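Local coordinates for protein adenosine kinase, putative (PDB 3OTX) that probably catalyses the ATP-dependent phosphorylation of adenosine to AMP, a purine-salvage step, as a magnesium-dependent kinase of the PfkB family, at residues 9-14 / 161-166; 32-37 / 133-138; 90-95 / 120-125. The protein carries 1 engineered substitution. One frame throughout, in Å; residues are numbered along the deposited sequence. Where two conformers were deposited one is given.

Interaction 1: residues 9-14 / 161-166; sequences RVYVQC and DESRIF
Val10 lies beside Ile165 and Tyr11 beside Phe166 in parallel register, with Tyr11 N donating to Ile165 O at 2.8 Å. Where this pairing begins, Arg9 O receives two N-H groups, Arg164 N at 2.8 Å and Ile165 N at 3.2 Å, so a single carbonyl holds the chain as it passes from helix 154-162 into its strand. These neighbouring strands belong to the interior of the large mixed sheet that forms the core of the ribokinase-type α/β domain.

Side chains alternate between the two faces. On one, Val10 CG2 rests against Ile165 CB at 4.0 Å. On the other, Tyr11 CB touches Phe166 CD2 at 3.7 Å, the two rings tilted by 40°. The Tyr11 ring leads away from segment 161-166, its CG lying opposite the backbone N (chi1 178°), and packs on Val156 and Met160 of helix 154-162. Ser163 OG sits at the Tyr11 ring edge; it also bonds to Ala159 O and accepts from a water that donates to Val10 O.

At the partly exposed end, Arg9 bends at chi2 and chi3 to bring NH2 to Glu162 OE2 in a salt bridge. The Arg9 guanidinium and the Glu162 carboxylate lie in planes 82° apart, which rules out a flat two-pronged pairing: one nitrogen meets one oxygen, and this charge pairing supplements the backbone bonds and apolar contacts of the buried strands.

Interaction 2: residues 32-37 / 133-138; sequences YGLERG and ERTLVA. With AP5 (bis(adenosine)-5'-pentaphosphate), chain C.
Leu34 and Thr135 meet where the loop after helix 26-31 runs along strand 133-141, part of the smaller sheet that serves as the lid in ribokinase-type kinases. The helix finishes in a Schellman motif at Gly33, and the chain beyond it is laid against the strand.

The close-packed part is apolar. Leu34 CD2 presses on Val137 CG2 at 3.6 Å, the two side chains crossing at about a right angle, while Leu34 CB faces Thr135 CG2 at 3.9 Å; Ile49 and Leu29 from the flanking helices pack around them. Thr135 divides its branches between two tasks. Its OG1, anti to the carbonyl carbon (chi1 -55°), accepts Gly37 N at 2.8 Å in a fairly straight bond (161°), whereas CG2 packs against Leu34 CB and Glu35 O. Next to this bond, Gly37 CA makes a CA-H...O contact with Arg134 O at 3.2 Å.

The solvent side is held less firmly: Glu133 lies across the aliphatic part of Arg36, its OE2 close to Arg36 CD (3.1 Å), but Arg36 NE stays 4.2 Å from Glu133 OE2, beyond a salt bridge. The Arg36 guanidinium pairs instead with Asp26 through NH2.

Alternate residues of the strand turn to the other side, where Leu136, Ala138 and Arg134 line the AP5 pocket. Arg134 NH1 bonds to Met296 O, and in one of its two conformers NH2 donates to phosphate oxygen O1D of AP5 at 3.1 Å, with O1D at the edge of the guanidinium and in its plane.

Interaction 3: residues 90-95 / 120-125; sequences GCIADD and AGSGAC. With AP5 (bis(adenosine)-5'-pentaphosphate), chain C.
The N-cap of helix 96-108 is Asp95, and its carboxylate is shared between the helix and Ser122. Both oxygens are engaged by that one residue: Ser122 OG donates to Asp95 OD1 at 2.7 Å and Ser122 N to Asp95 OD2 at 2.8 Å. Each approaches on the syn side, somewhat out of the carboxylate plane, and the pair of bonds fixes the rotation of the group. Asp95 CG stands between its backbone N and carbonyl carbon (chi1 59°), a setting that lets OD1 also receive Gly98 N in the first turn of the helix.

Ser122 OG is a relay: while donating to Asp95 OD1, it accepts Ala93 N at 2.9 Å. Here the two sheets of the ribokinase-type fold come together, since strand 91-92 ends one edge of the large sheet and strand 122-130 starts out into the lid. An inverse gamma turn, centred on Asp94, runs from Ala93 to Asp95, and both of these face the serine.

Ala93 CB packs against the backbone, 3.4 Å from Ala120 O, a carbonyl buried without a hydrogen-bonding partner. Two waters complete the junction. One donates to Cys91 O and accepts Gly123 N; the other donates to Asp95 OD2 and to Ser122 O. Farther along the strand, Cys125 reaches the nucleotide pocket, its CB 3.6 Å from ribose hydroxyl O2J of AP5.

Followed from the N terminus, the chain opens the loop of interaction 1 at strand 10-13, in the interior of the large sheet, and closes it only when helix 154-162 leads into strand 165-169. Inside that span, residues 32-37 open the loop closed by 133-138 in interaction 2, and inside this again 90-95 meets 120-125 in interaction 3. The three are nested and none cross. Interaction 1 joins central strands of the large sheet, interaction 3 ties that sheet's edge to the lid, and interaction 2 fastens a loop to the lid's own strand. Interactions 2 and 3 touch where Cys125 SG packs on Leu136 and Val137, on adjacent strands beside AP5.

Interaction 1: residues 9-14 / 161-166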
loop_
_atom_site.group_PDB
_atom_site.type_symbol
_atom_site.label_atom_id
_atom_site.label_comp_id
_atom_site.label_asym_id
_atom_site.label_seq_id
_atom_site.Cartn_x
_atom_site.Cartn_y
_atom_site.Cartn_z
ATOM N N ARG A 9 11.517 14.056 -1.896
ATOM C CA ARG A 9 10.062 14.075 -2.139
ATOM C C ARG A 9 9.548 12.739 -2.681
ATOM O O ARG A 9 10.163 12.096 -3.549
ATOM C CB ARG A 9 9.712 15.230 -3.091
ATOM C CG ARG A 9 9.930 16.623 -2.481
ATOM C CD ARG A 9 8.657 17.110 -1.800
ATOM N NE ARG A 9 7.529 17.223 -2.731
ATOM C CZ ARG A 9 6.361 17.801 -2.449
ATOM N NH1 ARG A 9 6.132 18.343 -1.261
ATOM N NH2 ARG A 9 5.409 17.841 -3.366
ATOM N N VAL A 10 8.404 12.329 -2.126
ATOM C CA VAL A 10 7.793 11.054 -2.401
ATOM C C VAL A 10 6.454 11.284 -3.082
ATOM O O VAL A 10 5.665 12.154 -2.663
ATOM C CB VAL A 10 7.608 10.246 -1.083
ATOM C CG1 VAL A 10 6.803 8.992 -1.349
ATOM C CG2 VAL A 10 8.983 9.844 -0.489
ATOM N N TYR A 11 6.218 10.525 -4.144
ATOM C CA TYR A 11 4.961 10.528 -4.869
ATOM C C TYR A 11 4.289 9.205 -4.623
ATOM O O TYR A 11 4.889 8.155 -4.912
ATOM C CB TYR A 11 5.263 10.667 -6.370
ATOM C CG TYR A 11 4.053 10.650 -7.285
ATOM C CD1 TYR A 11 3.533 11.871 -7.763
ATOM C CD2 TYR A 11 3.460 9.443 -7.696
ATOM C CE1 TYR A 11 2.420 11.894 -8.594
ATOM C CE2 TYR A 11 2.324 9.454 -8.547
ATOM C CZ TYR A 11 1.821 10.684 -8.977
ATOM O OH TYR A 11 0.732 10.683 -9.826
ATOM N N VAL A 12 3.058 9.232 -4.109
ATOM C CA VAL A 12 2.312 8.000 -3.862
ATOM C C VAL A 12 1.016 8.036 -4.651
ATOM O O VAL A 12 0.340 9.068 -4.675
ATOM C CB VAL A 12 1.924 7.902 -2.361
ATOM C CG1 VAL A 12 0.972 6.696 -2.077
ATOM C CG2 VAL A 12 3.172 7.845 -1.477
ATOM N N GLN A 13 0.648 6.912 -5.267
ATOM C CA GLN A 13 -0.628 6.829 -5.994
ATOM C C GLN A 13 -1.332 5.546 -5.606
ATOM O O GLN A 13 -0.722 4.452 -5.551
ATOM C CB GLN A 13 -0.384 6.919 -7.516
ATOM C CG GLN A 13 -1.678 6.862 -8.366
ATOM C CD GLN A 13 -1.525 7.457 -9.755
ATOM O OE1 GLN A 13 -2.211 7.033 -10.718
ATOM N NE2 GLN A 13 -0.672 8.448 -9.880
ATOM N N CYS A 14 -2.635 5.681 -5.336
ATOM C CA CYS A 14 -3.444 4.524 -4.957
ATOM C C CYS A 14 -4.921 4.951 -5.073
ATOM O O CYS A 14 -5.264 5.941 -5.765
ATOM C CB CYS A 14 -3.062 4.101 -3.524
ATOM S SG CYS A 14 -3.726 2.515 -2.962
ATOM N N ASP A 161 7.444 15.773 -11.311
ATOM C CA ASP A 161 8.739 16.402 -11.617
ATOM C C ASP A 161 9.569 16.700 -10.382
ATOM O O ASP A 161 10.782 16.659 -10.449
ATOM C CB ASP A 161 8.599 17.679 -12.449
ATOM C CG ASP A 161 8.190 17.393 -13.889
ATOM O OD1 ASP A 161 8.448 16.260 -14.374
ATOM O OD2 ASP A 161 7.613 18.280 -14.528
ATOM N N GLU A 162 8.900 16.982 -9.257
ATOM C CA GLU A 162 9.637 17.341 -8.034
ATOM C C GLU A 162 9.977 16.133 -7.129
ATOM O O GLU A 162 10.779 16.248 -6.190
ATOM C CB GLU A 162 8.889 18.437 -7.261
ATOM C CG GLU A 162 7.623 17.944 -6.621
ATOM C CD GLU A 162 6.676 19.048 -6.173
ATOM O OE1 GLU A 162 6.984 20.253 -6.335
ATOM O OE2 GLU A 162 5.597 18.688 -5.666
ATOM N N SER A 163 9.368 14.979 -7.416
ATOM C CA SER A 163 9.549 13.764 -6.593
ATOM C C SER A 163 10.729 12.940 -7.073
ATOM O O SER A 163 11.113 12.996 -8.268
ATOM C CB SER A 163 8.267 12.900 -6.623
ATOM O OG SER A 163 7.178 13.643 -6.093
ATOM N N ARG A 164 11.309 12.169 -6.156
ATOM C CA ARG A 164 12.427 11.277 -6.523
ATOM C C ARG A 164 12.160 9.823 -6.158
ATOM O O ARG A 164 12.874 8.937 -6.607
ATOM C CB ARG A 164 13.761 11.747 -5.926
ATOM C CG ARG A 164 14.206 13.088 -6.438
ATOM C CD ARG A 164 14.510 13.022 -7.942
ATOM N NE ARG A 164 14.989 14.300 -8.455
ATOM C CZ ARG A 164 14.201 15.252 -8.972
ATOM N NH1 ARG A 164 12.870 15.073 -9.062
ATOM N NH2 ARG A 164 14.769 16.380 -9.401
ATOM N N ILE A 165 11.128 9.596 -5.351
ATOM C CA ILE A 165 10.699 8.238 -4.998
ATOM C C ILE A 165 9.208 8.128 -5.362
ATOM O O ILE A 165 8.424 8.991 -4.981
ATOM C CB ILE A 165 10.900 7.958 -3.482
ATOM C CG1 ILE A 165 12.370 7.984 -3.088
ATOM C CG2 ILE A 165 10.259 6.610 -3.102
ATOM C CD1 ILE A 165 12.619 8.214 -1.587
ATOM N N PHE A 166 8.864 7.101 -6.134
ATOM C CA PHE A 166 7.514 6.886 -6.637
ATOM C C PHE A 166 7.056 5.556 -6.093
ATOM O O PHE A 166 7.716 4.535 -6.304
ATOM C CB PHE A 166 7.542 6.886 -8.173
ATOM C CG PHE A 166 7.989 8.209 -8.758
ATOM C CD1 PHE A 166 9.350 8.537 -8.821
ATOM C CD2 PHE A 166 7.039 9.132 -9.217
ATOM C CE1 PHE A 166 9.756 9.748 -9.357
ATOM C CE2 PHE A 166 7.460 10.368 -9.741
ATOM C CZ PHE A 166 8.807 10.659 -9.812
HETATM O O HOH W 1 6.025 14.817 -3.627
#

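Interaction 2: residues 32-37 / 133-138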
loop_
_atom_site.group_PDB
_atom_site.type_symbol
_atom_site.label_atom_id
_atom_site.label_comp_id
_atom_site.label_asym_id
_atom_site.label_seq_id
_atom_site.Cartn_x
_atom_site.Cartn_y
_atom_site.Cartn_z
ATOM N N TYR A 32 -21.576 -13.706 2.635
ATOM C CA TYR A 32 -21.055 -12.862 1.553
ATOM C C TYR A 32 -20.015 -13.513 0.652
ATOM O O TYR A 32 -19.447 -12.841 -0.197
ATOM C CB TYR A 32 -20.587 -11.488 2.100
ATOM C CG TYR A 32 -21.808 -10.689 2.515
ATOM C CD1 TYR A 32 -22.157 -10.552 3.863
ATOM C CD2 TYR A 32 -22.671 -10.152 1.549
ATOM C CE1 TYR A 32 -23.294 -9.855 4.229
ATOM C CE2 TYR A 32 -23.802 -9.458 1.911
ATOM C CZ TYR A 32 -24.123 -9.321 3.243
ATOM O OH TYR A 32 -25.272 -8.642 3.578
ATOM N N GLY A 33 -19.740 -14.801 0.869
ATOM C CA GLY A 33 -18.842 -15.568 0.009
ATOM C C GLY A 33 -17.388 -15.184 0.208
ATOM O O GLY A 33 -16.587 -15.180 -0.743
ATOM N N LEU A 34 -17.035 -14.827 1.435
ATOM C CA LEU A 34 -15.707 -14.274 1.693
ATOM C C LEU A 34 -14.768 -15.281 2.334
ATOM O O LEU A 34 -15.198 -16.115 3.136
ATOM C CB LEU A 34 -15.783 -13.034 2.601
ATOM C CG LEU A 34 -16.742 -11.908 2.189
ATOM C CD1 LEU A 34 -16.828 -10.853 3.302
ATOM C CD2 LEU A 34 -16.314 -11.268 0.869
ATOM N N GLU A 35 -13.496 -15.162 1.969
ATOM C CA GLU A 35 -12.452 -16.013 2.515
ATOM C C GLU A 35 -11.747 -15.223 3.624
ATOM O O GLU A 35 -11.180 -14.136 3.399
ATOM C CB GLU A 35 -11.448 -16.420 1.416
ATOM C CG GLU A 35 -10.761 -17.764 1.701
ATOM C CD GLU A 35 -9.413 -17.923 0.997
ATOM O OE1 GLU A 35 -9.166 -17.249 -0.029
ATOM O OE2 GLU A 35 -8.597 -18.734 1.481
ATOM N N ARG A 36 -11.788 -15.775 4.830
ATOM C CA ARG A 36 -11.207 -15.087 5.989
ATOM C C ARG A 36 -9.786 -14.599 5.756
ATOM O O ARG A 36 -8.930 -15.350 5.288
ATOM C CB ARG A 36 -11.263 -16.001 7.219
ATOM C CG ARG A 36 -10.798 -15.340 8.507
ATOM C CD ARG A 36 -10.569 -16.388 9.597
ATOM N NE ARG A 36 -11.807 -17.015 10.031
ATOM C CZ ARG A 36 -12.421 -16.734 11.172
ATOM N NH1 ARG A 36 -11.901 -15.851 12.017
ATOM N NH2 ARG A 36 -13.549 -17.352 11.471
ATOM N N GLY A 37 -9.542 -13.332 6.071
ATOM C CA GLY A 37 -8.192 -12.746 6.001
ATOM C C GLY A 37 -7.699 -12.305 4.636
ATOM O O GLY A 37 -6.531 -11.930 4.487
ATOM N N GLU A 133 -8.147 -11.674 12.581
ATOM C CA GLU A 133 -8.100 -11.501 11.123
ATOM C C GLU A 133 -9.096 -10.474 10.589
ATOM O O GLU A 133 -10.170 -10.268 11.157
ATOM C CB GLU A 133 -8.284 -12.846 10.417
ATOM C CG GLU A 133 -7.190 -13.845 10.754
ATOM C CD GLU A 133 -7.447 -15.209 10.166
ATOM O OE1 GLU A 133 -7.310 -15.359 8.931
ATOM O OE2 GLU A 133 -7.780 -16.134 10.942
ATOM N N ARG A 134 -8.706 -9.853 9.483
ATOM C CA ARG A 134 -9.500 -8.833 8.810
ATOM C C ARG A 134 -9.714 -9.274 7.359
ATOM O O ARG A 134 -8.756 -9.659 6.681
ATOM C CB ARG A 134 -8.771 -7.484 8.866
ATOM C CG ARG A 134 -8.603 -6.902 10.285
ATOM C CD ARG A 134 -7.240 -6.220 10.485
ATOM N NE ARG A 134 -6.652 -5.744 9.234
ATOM C CZ ARG A 134 -6.832 -4.527 8.731
ATOM N NH1 ARG A 134 -7.581 -3.632 9.371
ATOM N NH2 ARG A 134 -6.255 -4.206 7.593
ATOM N N THR A 135 -10.957 -9.215 6.891
ATOM C CA THR A 135 -11.317 -9.590 5.524
ATOM C C THR A 135 -11.850 -8.318 4.845
ATOM O O THR A 135 -12.770 -7.674 5.380
ATOM C CB THR A 135 -12.380 -10.670 5.546
ATOM O OG1 THR A 135 -11.909 -11.781 6.326
ATOM C CG2 THR A 135 -12.730 -11.140 4.133
ATOM N N LEU A 136 -11.230 -7.941 3.727
ATOM C CA LEU A 136 -11.437 -6.605 3.146
ATOM C C LEU A 136 -12.180 -6.714 1.832
ATOM O O LEU A 136 -11.835 -7.534 0.986
ATOM C CB LEU A 136 -10.110 -5.860 2.935
ATOM C CG LEU A 136 -9.071 -5.979 4.048
ATOM C CD1 LEU A 136 -7.740 -5.308 3.632
ATOM C CD2 LEU A 136 -9.655 -5.362 5.323
ATOM N N VAL A 137 -13.220 -5.898 1.675
ATOM C CA VAL A 137 -13.997 -5.849 0.426
ATOM C C VAL A 137 -14.004 -4.410 -0.087
ATOM O O VAL A 137 -14.657 -3.557 0.482
ATOM C CB VAL A 137 -15.408 -6.334 0.672
ATOM C CG1 VAL A 137 -16.237 -6.313 -0.637
ATOM C CG2 VAL A 137 -15.387 -7.775 1.230
ATOM N N ALA A 138 -13.263 -4.142 -1.158
ATOM C CA ALA A 138 -13.043 -2.751 -1.615
ATOM C C ALA A 138 -14.008 -2.396 -2.740
ATOM O O ALA A 138 -14.038 -3.089 -3.778
ATOM C CB ALA A 138 -11.592 -2.582 -2.101
HETATM P PA AP5 C . 3.091 -8.552 7.988
HETATM O O1A AP5 C . 2.090 -9.405 8.761
HETATM O O2A AP5 C . 4.101 -9.352 7.192
HETATM O O3A AP5 C . 2.396 -7.537 6.949
HETATM P PB AP5 C . 1.096 -7.824 6.036
HETATM O O1B AP5 C . 0.812 -9.286 5.879
HETATM O O2B AP5 C . 1.268 -7.017 4.795
HETATM O O3B AP5 C . -0.003 -7.165 6.980
HETATM P PG AP5 C . -1.586 -7.310 7.079
HETATM O O1G AP5 C . -1.964 -6.948 8.482
HETATM O O2G AP5 C . -2.117 -8.696 6.787
HETATM O O3G AP5 C . -2.015 -6.178 6.108
HETATM P PD AP5 C . -3.487 -5.684 5.658
HETATM O O1D AP5 C . -4.622 -6.464 6.295
HETATM O O2D AP5 C . -3.426 -5.598 4.158
HETATM O O3D AP5 C . -3.528 -4.225 6.337
HETATM P PE AP5 C . -2.962 -2.860 5.689
HETATM O O1E AP5 C . -1.667 -3.139 4.980
HETATM O O2E AP5 C . -2.969 -1.766 6.755
HETATM O O5F AP5 C . 3.762 -7.537 9.033
HETATM C C5F AP5 C . 4.619 -6.487 8.584
HETATM C C4F AP5 C . 5.524 -6.078 9.721
HETATM O O4F AP5 C . 4.740 -5.743 10.875
HETATM C C3F AP5 C . 6.442 -7.183 10.236
HETATM O O3F AP5 C . 7.629 -7.205 9.482
HETATM C C2F AP5 C . 6.623 -6.836 11.685
HETATM O O2F AP5 C . 7.600 -5.834 11.818
HETATM C C1F AP5 C . 5.272 -6.214 12.052
HETATM N N9A AP5 C . 4.299 -7.193 12.616
HETATM C C8A AP5 C . 3.152 -7.691 11.990
HETATM N N7A AP5 C . 2.540 -8.537 12.863
HETATM C C5A AP5 C . 3.254 -8.570 14.013
HETATM C C6A AP5 C . 3.082 -9.207 15.222
HETATM N N6A AP5 C . 1.984 -9.917 15.495
HETATM N N1A AP5 C . 4.010 -9.007 16.215
HETATM C C2A AP5 C . 5.098 -8.166 16.046
HETATM N N3A AP5 C . 5.252 -7.525 14.835
HETATM C C4A AP5 C . 4.345 -7.702 13.854
HETATM O O5J AP5 C . -4.060 -2.502 4.547
HETATM C C5J AP5 C . -5.403 -2.245 4.919
HETATM C C4J AP5 C . -5.895 -1.221 3.910
HETATM O O4J AP5 C . -6.080 -1.829 2.621
HETATM C C3J AP5 C . -7.285 -0.660 4.230
HETATM O O3J AP5 C . -7.110 0.662 4.740
HETATM C C2J AP5 C . -8.043 -0.703 2.893
HETATM O O2J AP5 C . -8.716 0.510 2.579
HETATM C C1J AP5 C . -6.929 -0.966 1.909
HETATM N N9B AP5 C . -7.384 -1.586 0.656
HETATM C C8B AP5 C . -8.052 -2.777 0.561
HETATM N N7B AP5 C . -8.328 -2.970 -0.755
HETATM C C5B AP5 C . -7.835 -1.915 -1.476
HETATM C C6B AP5 C . -7.830 -1.612 -2.843
HETATM N N6B AP5 C . -8.448 -2.354 -3.776
HETATM N N1B AP5 C . -7.257 -0.419 -3.191
HETATM C C2B AP5 C . -6.610 0.419 -2.313
HETATM N N3B AP5 C . -6.654 0.142 -0.962
HETATM C C4B AP5 C . -7.232 -1.035 -0.575
#

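Interaction 3: residues 90-95 / 120-125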
loop_
_atom_site.group_PDB
_atom_site.type_symbol
_atom_site.label_atom_id
_atom_site.label_comp_id
_atom_site.label_asym_id
_atom_site.label_seq_id
_atom_site.Cartn_x
_atom_site.Cartn_y
_atom_site.Cartn_z
ATOM N N GLY A 90 -4.931 10.294 -6.351
ATOM C CA GLY A 90 -6.011 9.349 -6.553
ATOM C C GLY A 90 -7.260 10.138 -6.897
ATOM O O GLY A 90 -7.190 11.352 -7.088
ATOM N N CYS A 91 -8.419 9.459 -6.988
ATOM C CA CYS A 91 -9.620 10.107 -7.441
ATOM C C CYS A 91 -10.706 9.890 -6.385
ATOM O O CYS A 91 -10.895 8.768 -5.900
ATOM C CB CYS A 91 -10.026 9.559 -8.814
ATOM S SG CYS A 91 -11.480 10.363 -9.538
ATOM N N ILE A 92 -11.395 10.976 -6.054
ATOM C CA ILE A 92 -12.493 10.962 -5.099
ATOM C C ILE A 92 -13.666 11.714 -5.696
ATOM O O ILE A 92 -13.548 12.290 -6.798
ATOM C CB ILE A 92 -12.128 11.679 -3.771
ATOM C CG1 ILE A 92 -11.695 13.155 -4.007
ATOM C CG2 ILE A 92 -11.049 10.926 -3.006
ATOM C CD1 ILE A 92 -11.494 13.980 -2.728
ATOM N N ALA A 93 -14.786 11.686 -4.991
ATOM C CA ALA A 93 -15.890 12.608 -5.250
ATOM C C ALA A 93 -15.901 13.697 -4.194
ATOM O O ALA A 93 -15.335 13.520 -3.113
ATOM C CB ALA A 93 -17.259 11.854 -5.294
ATOM N N ASP A 94 -16.571 14.816 -4.487
ATOM C CA ASP A 94 -16.720 15.908 -3.494
ATOM C C ASP A 94 -17.926 15.611 -2.603
ATOM O O ASP A 94 -18.893 16.389 -2.502
ATOM C CB ASP A 94 -16.853 17.264 -4.198
ATOM C CG ASP A 94 -16.701 18.441 -3.248
ATOM O OD1 ASP A 94 -15.956 18.330 -2.251
ATOM O OD2 ASP A 94 -17.342 19.487 -3.497
ATOM N N ASP A 95 -17.876 14.439 -1.991
ATOM C CA ASP A 95 -18.882 13.986 -1.068
ATOM C C ASP A 95 -18.320 13.880 0.344
ATOM O O ASP A 95 -17.163 14.266 0.598
ATOM C CB ASP A 95 -19.508 12.683 -1.561
ATOM C CG ASP A 95 -18.502 11.549 -1.736
ATOM O OD1 ASP A 95 -17.325 11.668 -1.313
ATOM O OD2 ASP A 95 -18.903 10.524 -2.317
ATOM N N ALA A 120 -19.069 8.594 -9.689
ATOM C CA ALA A 120 -19.342 7.657 -8.624
ATOM C C ALA A 120 -18.940 8.361 -7.347
ATOM O O ALA A 120 -18.074 9.247 -7.364
ATOM C CB ALA A 120 -18.508 6.364 -8.784
ATOM N N GLY A 121 -19.532 7.923 -6.246
ATOM C CA GLY A 121 -19.184 8.451 -4.918
ATOM C C GLY A 121 -17.795 7.970 -4.534
ATOM O O GLY A 121 -17.281 7.034 -5.130
ATOM N N SER A 122 -17.183 8.623 -3.544
ATOM C CA SER A 122 -15.870 8.197 -3.078
ATOM C C SER A 122 -15.901 6.750 -2.635
ATOM O O SER A 122 -16.917 6.263 -2.100
ATOM C CB SER A 122 -15.404 9.116 -1.942
ATOM O OG SER A 122 -15.236 10.408 -2.450
ATOM N N GLY A 123 -14.774 6.076 -2.886
ATOM C CA GLY A 123 -14.646 4.669 -2.577
ATOM C C GLY A 123 -14.681 4.343 -1.097
ATOM O O GLY A 123 -14.426 5.199 -0.244
ATOM N N ALA A 124 -14.994 3.080 -0.803
ATOM C CA ALA A 124 -15.033 2.610 0.572
ATOM C C ALA A 124 -14.550 1.168 0.611
ATOM O O ALA A 124 -14.629 0.440 -0.400
ATOM C CB ALA A 124 -16.481 2.708 1.150
ATOM N N CYS A 125 -14.092 0.735 1.779
ATOM C CA CYS A 125 -13.614 -0.634 1.927
ATOM C C CYS A 125 -14.288 -1.181 3.159
ATOM O O CYS A 125 -14.161 -0.603 4.245
ATOM C CB CYS A 125 -12.088 -0.676 2.078
ATOM S SG CYS A 125 -11.488 -2.424 2.089
HETATM P PA AP5 C . 3.091 -8.552 7.988
HETATM O O1A AP5 C . 2.090 -9.405 8.761
HETATM O O2A AP5 C . 4.101 -9.352 7.192
HETATM O O3A AP5 C . 2.396 -7.537 6.949
HETATM P PB AP5 C . 1.096 -7.824 6.036
HETATM O O1B AP5 C . 0.812 -9.286 5.879
HETATM O O2B AP5 C . 1.268 -7.017 4.795
HETATM O O3B AP5 C . -0.003 -7.165 6.980
HETATM P PG AP5 C . -1.586 -7.310 7.079
HETATM O O1G AP5 C . -1.964 -6.948 8.482
HETATM O O2G AP5 C . -2.117 -8.696 6.787
HETATM O O3G AP5 C . -2.015 -6.178 6.108
HETATM P PD AP5 C . -3.487 -5.684 5.658
HETATM O O1D AP5 C . -4.622 -6.464 6.295
HETATM O O2D AP5 C . -3.426 -5.598 4.158
HETATM O O3D AP5 C . -3.528 -4.225 6.337
HETATM P PE AP5 C . -2.962 -2.860 5.689
HETATM O O1E AP5 C . -1.667 -3.139 4.980
HETATM O O2E AP5 C . -2.969 -1.766 6.755
HETATM O O5F AP5 C . 3.762 -7.537 9.033
HETATM C C5F AP5 C . 4.619 -6.487 8.584
HETATM C C4F AP5 C . 5.524 -6.078 9.721
HETATM O O4F AP5 C . 4.740 -5.743 10.875
HETATM C C3F AP5 C . 6.442 -7.183 10.236
HETATM O O3F AP5 C . 7.629 -7.205 9.482
HETATM C C2F AP5 C . 6.623 -6.836 11.685
HETATM O O2F AP5 C . 7.600 -5.834 11.818
HETATM C C1F AP5 C . 5.272 -6.214 12.052
HETATM N N9A AP5 C . 4.299 -7.193 12.616
HETATM C C8A AP5 C . 3.152 -7.691 11.990
HETATM N N7A AP5 C . 2.540 -8.537 12.863
HETATM C C5A AP5 C . 3.254 -8.570 14.013
HETATM C C6A AP5 C . 3.082 -9.207 15.222
HETATM N N6A AP5 C . 1.984 -9.917 15.495
HETATM N N1A AP5 C . 4.010 -9.007 16.215
HETATM C C2A AP5 C . 5.098 -8.166 16.046
HETATM N N3A AP5 C . 5.252 -7.525 14.835
HETATM C C4A AP5 C . 4.345 -7.702 13.854
HETATM O O5J AP5 C . -4.060 -2.502 4.547
HETATM C C5J AP5 C . -5.403 -2.245 4.919
HETATM C C4J AP5 C . -5.895 -1.221 3.910
HETATM O O4J AP5 C . -6.080 -1.829 2.621
HETATM C C3J AP5 C . -7.285 -0.660 4.230
HETATM O O3J AP5 C . -7.110 0.662 4.740
HETATM C C2J AP5 C . -8.043 -0.703 2.893
HETATM O O2J AP5 C . -8.716 0.510 2.579
HETATM C C1J AP5 C . -6.929 -0.966 1.909
HETATM N N9B AP5 C . -7.384 -1.586 0.656
HETATM C C8B AP5 C . -8.052 -2.777 0.561
HETATM N N7B AP5 C . -8.328 -2.970 -0.755
HETATM C C5B AP5 C . -7.835 -1.915 -1.476
HETATM C C6B AP5 C . -7.830 -1.612 -2.843
HETATM N N6B AP5 C . -8.448 -2.354 -3.776
HETATM N N1B AP5 C . -7.257 -0.419 -3.191
HETATM C C2B AP5 C . -6.610 0.419 -2.313
HETATM N N3B AP5 C . -6.654 0.142 -0.962
HETATM C C4B AP5 C . -7.232 -1.035 -0.575
HETATM O O HOH W 2 -12.393 7.366 -3.910
HETATM O O HOH W 3 -18.802 7.934 -1.060
#